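Local coordinates for protein Chains: A (Unidentified, PDB 6ZM9) that cleaves S-adenosylmethionine as a phage-encoded SAM lyase, a trimeric enzyme that binds the product S-methyl-5'-thioadenosine, at residues I37-R42 with Q92-E97. Numbering follows the deposited sequence.
Sequences IAIRKR and QALGKE
Ile-39 and Leu-94 meet where the two helices of a ferredoxin-like alpha+beta fold, 29-43 and 84-101, pack side by side on one antiparallel sheet. The helices run in roughly opposite senses, with segment axes 10.3 Å apart at 140°, and the CA atoms of Ile-39 and Leu-94 lie 6.7 Å from each other. Ile-39 points toward the second helix and offers two branches to it. Its CG2 touches CD1 of Leu-94 at 3.7 Å. Its CG1 branch, anti to the carbonyl carbon (chi1 -69°), carries CD1 between two neighbours on helix 84-101: CD1 of Leu-94 at 3.9 Å and CG of Glu-97 at 3.8 Å. Glu-97 therefore joins the packing through its aliphatic CB and CG, while its bend at chi2 (63°) turns the carboxylate off the chain's initial course. OE2 of Glu-97 stays 6.1 Å from NH2 of Arg-42, too far for a salt bridge, and has the carboxylate of Asp-101 close by, a pairing that might raise the affinity of either group for a proton. Leu-94 divides its methyls between two partners: CD1 goes to Ile-39, whereas CD2 reaches the Arg-40 side chain. Ile-76 of strand 66-77 touches both Leu-94 and Arg-40, linking the helix pair to the sheet. The Arg-40 side chain comes within about 6 Å (nearest atoms) of bound 5'-deoxy-5'-methylthioadenosine. Its NH1 makes weak hydrogen bonds to the carbonyls of Pro-47 and Asp-48, while its methylene CD rests 4.0 Å from CD2 of Leu-94.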
ATOM      1  N   ILE A  37      17.543   5.685  -5.539  1.00 12.25           N
ATOM      2  CA  ILE A  37      18.458   6.433  -4.677  1.00 13.44           C
ATOM      3  C   ILE A  37      19.359   7.323  -5.522  1.00 13.10           C
ATOM      4  O   ILE A  37      19.566   8.504  -5.219  1.00 15.64           O
ATOM      5  CB  ILE A  37      19.296   5.480  -3.801  1.00 14.27           C
ATOM      6  CG1 ILE A  37      18.440   4.790  -2.745  1.00 14.62           C
ATOM      7  CG2 ILE A  37      20.475   6.250  -3.155  1.00 16.95           C
ATOM      8  CD1 ILE A  37      19.149   3.640  -2.066  1.00 16.42           C
ATOM      9  N   ALA A  38      19.915   6.758  -6.597  1.00 14.07           N
ATOM     10  CA  ALA A  38      20.835   7.500  -7.446  1.00 14.76           C
ATOM     11  C   ALA A  38      20.155   8.689  -8.113  1.00 14.46           C
ATOM     12  O   ALA A  38      20.720   9.781  -8.167  1.00 16.58           O
ATOM     13  CB  ALA A  38      21.420   6.550  -8.494  1.00 16.27           C
ATOM     14  N   ILE A  39      18.941   8.500  -8.618  1.00 14.60           N
ATOM     15  CA  ILE A  39      18.229   9.582  -9.282  1.00 13.93           C
ATOM     16  C   ILE A  39      17.908  10.690  -8.286  1.00 15.28           C
ATOM     17  O   ILE A  39      18.098  11.881  -8.566  1.00 16.52           O
ATOM     18  CB  ILE A  39      16.948   9.046  -9.941  1.00 13.98           C
ATOM     19  CG1 ILE A  39      17.268   8.142 -11.125  1.00 13.66           C
ATOM     20  CG2 ILE A  39      16.069  10.189 -10.379  1.00 16.11           C
ATOM     21  CD1 ILE A  39      16.128   7.241 -11.548  1.00 13.97           C
ATOM     22  N   ARG A  40      17.398  10.316  -7.113  1.00 14.22           N
ATOM     23  CA  ARG A  40      16.983  11.308  -6.129  1.00 15.34           C
ATOM     24  C   ARG A  40      18.179  12.068  -5.569  1.00 17.52           C
ATOM     25  O   ARG A  40      18.084  13.274  -5.315  1.00 19.66           O
ATOM     26  CB  ARG A  40      16.121  10.654  -5.042  1.00 17.37           C
ATOM     27  CG  ARG A  40      14.853  10.017  -5.636  1.00 18.00           C
ATOM     28  CD  ARG A  40      13.833   9.646  -4.596  1.00 18.77           C
ATOM     29  NE  ARG A  40      13.013  10.802  -4.265  1.00 22.91           N
ATOM     30  CZ  ARG A  40      12.324  10.934  -3.142  1.00 25.01           C
ATOM     31  NH1 ARG A  40      12.362   9.977  -2.224  1.00 26.38           N
ATOM     32  NH2 ARG A  40      11.592  12.018  -2.930  1.00 32.56           N
ATOM     33  N   LYS A  41      19.321  11.406  -5.407  1.00 18.91           N
ATOM     34  CA  LYS A  41      20.516  12.137  -4.996  1.00 20.39           C
ATOM     35  C   LYS A  41      20.891  13.204  -6.021  1.00 20.87           C
ATOM     36  O   LYS A  41      21.275  14.322  -5.649  1.00 23.33           O
ATOM     37  CB  LYS A  41      21.664  11.169  -4.761  1.00 23.70           C
ATOM     38  CG  LYS A  41      21.559  10.360  -3.475  1.00 26.44           C
ATOM     39  CD  LYS A  41      22.774   9.449  -3.335  1.00 30.37           C
ATOM     40  CE  LYS A  41      22.866   8.762  -1.981  1.00 33.66           C
ATOM     41  NZ  LYS A  41      23.930   7.691  -1.994  1.00 41.40           N
ATOM     42  N   ARG A  42      20.779  12.893  -7.317  1.00 20.60           N
ATOM     43  CA  ARG A  42      21.115  13.877  -8.349  1.00 21.08           C
ATOM     44  C   ARG A  42      20.109  15.019  -8.391  1.00 19.36           C
ATOM     45  O   ARG A  42      20.438  16.104  -8.885  1.00 21.39           O
ATOM     46  CB  ARG A  42      21.229  13.197  -9.710  1.00 23.28           C
ATOM     47  CG  ARG A  42      22.479  12.343  -9.844  1.00 26.96           C
ATOM     48  CD  ARG A  42      22.704  11.900 -11.293  1.00 31.91           C
ATOM     49  NE  ARG A  42      21.614  11.067 -11.798  1.00 36.04           N
ATOM     50  CZ  ARG A  42      21.605   9.732 -11.788  1.00 37.84           C
ATOM     51  NH1 ARG A  42      22.637   9.047 -11.306  1.00 41.07           N
ATOM     52  NH2 ARG A  42      20.559   9.080 -12.279  1.00 37.10           N
ATOM     53  N   GLN A  92       7.710  13.516 -11.049  1.00 14.28           N
ATOM     54  CA  GLN A  92       7.524  13.271 -12.479  1.00 15.74           C
ATOM     55  C   GLN A  92       8.841  12.919 -13.142  1.00 14.26           C
ATOM     56  O   GLN A  92       8.928  11.985 -13.949  1.00 14.65           O
ATOM     57  CB  GLN A  92       6.947  14.534 -13.121  1.00 17.44           C
ATOM     58  CG  GLN A  92       5.466  14.746 -12.870  1.00 23.70           C
ATOM     59  CD  GLN A  92       5.006  16.088 -13.408  1.00 32.13           C
ATOM     60  OE1 GLN A  92       5.770  17.047 -13.453  1.00 36.38           O
ATOM     61  NE2 GLN A  92       3.749  16.158 -13.814  1.00 37.93           N
ATOM     62  N   ALA A  93       9.901  13.658 -12.809  1.00 13.97           N
ATOM     63  CA  ALA A  93      11.201  13.388 -13.404  1.00 14.10           C
ATOM     64  C   ALA A  93      11.722  12.020 -12.981  1.00 12.61           C
ATOM     65  O   ALA A  93      12.335  11.306 -13.780  1.00 14.01           O
ATOM     66  CB  ALA A  93      12.192  14.483 -13.009  1.00 15.31           C
ATOM     67  N   LEU A  94      11.503  11.654 -11.717  1.00 12.71           N
ATOM     68  CA  LEU A  94      11.888  10.328 -11.256  1.00 12.06           C
ATOM     69  C   LEU A  94      11.166   9.242 -12.043  1.00 12.62           C
ATOM     70  O   LEU A  94      11.781   8.276 -12.503  1.00 12.20           O
ATOM     71  CB  LEU A  94      11.603  10.217  -9.758  1.00 13.16           C
ATOM     72  CG  LEU A  94      11.734   8.827  -9.121  1.00 12.57           C
ATOM     73  CD1 LEU A  94      13.147   8.256  -9.223  1.00 13.67           C
ATOM     74  CD2 LEU A  94      11.295   8.905  -7.660  1.00 14.78           C
ATOM     75  N   GLY A  95       9.842   9.371 -12.183  1.00 12.07           N
ATOM     76  CA  GLY A  95       9.094   8.380 -12.944  1.00 12.56           C
ATOM     77  C   GLY A  95       9.552   8.273 -14.389  1.00 12.02           C
ATOM     78  O   GLY A  95       9.653   7.171 -14.936  1.00 12.39           O
ATOM     79  N   LYS A  96       9.821   9.421 -15.028  1.00 11.90           N
ATOM     80  CA  LYS A  96      10.271   9.402 -16.415  1.00 13.12           C
ATOM     81  C   LYS A  96      11.617   8.712 -16.544  1.00 12.58           C
ATOM     82  O   LYS A  96      11.830   7.930 -17.477  1.00 13.47           O
ATOM     83  CB  LYS A  96      10.357  10.823 -16.965  1.00 16.12           C
ATOM     84  CG  LYS A  96       9.022  11.417 -17.288  1.00 24.48           C
ATOM     85  CD  LYS A  96       9.168  12.688 -18.100  1.00 32.41           C
ATOM     86  CE  LYS A  96       8.076  12.765 -19.174  1.00 40.08           C
ATOM     87  NZ  LYS A  96       8.560  13.227 -20.516  1.00 45.22           N
ATOM     88  N   GLU A  97      12.528   8.938 -15.597  1.00 12.12           N
ATOM     89  CA  GLU A  97      13.831   8.289 -15.694  1.00 12.02           C
ATOM     90  C   GLU A  97      13.733   6.797 -15.381  1.00 11.69           C
ATOM     91  O   GLU A  97      14.409   5.983 -16.019  1.00 12.67           O
ATOM     92  CB  GLU A  97      14.860   8.974 -14.812  1.00 14.44           C
ATOM     93  CG  GLU A  97      16.276   8.469 -15.090  1.00 16.48           C
ATOM     94  CD  GLU A  97      16.764   8.764 -16.513  1.00 19.08           C
ATOM     95  OE1 GLU A  97      16.688   9.937 -16.928  1.00 22.53           O
ATOM     96  OE2 GLU A  97      17.219   7.826 -17.221  1.00 19.98           O
TER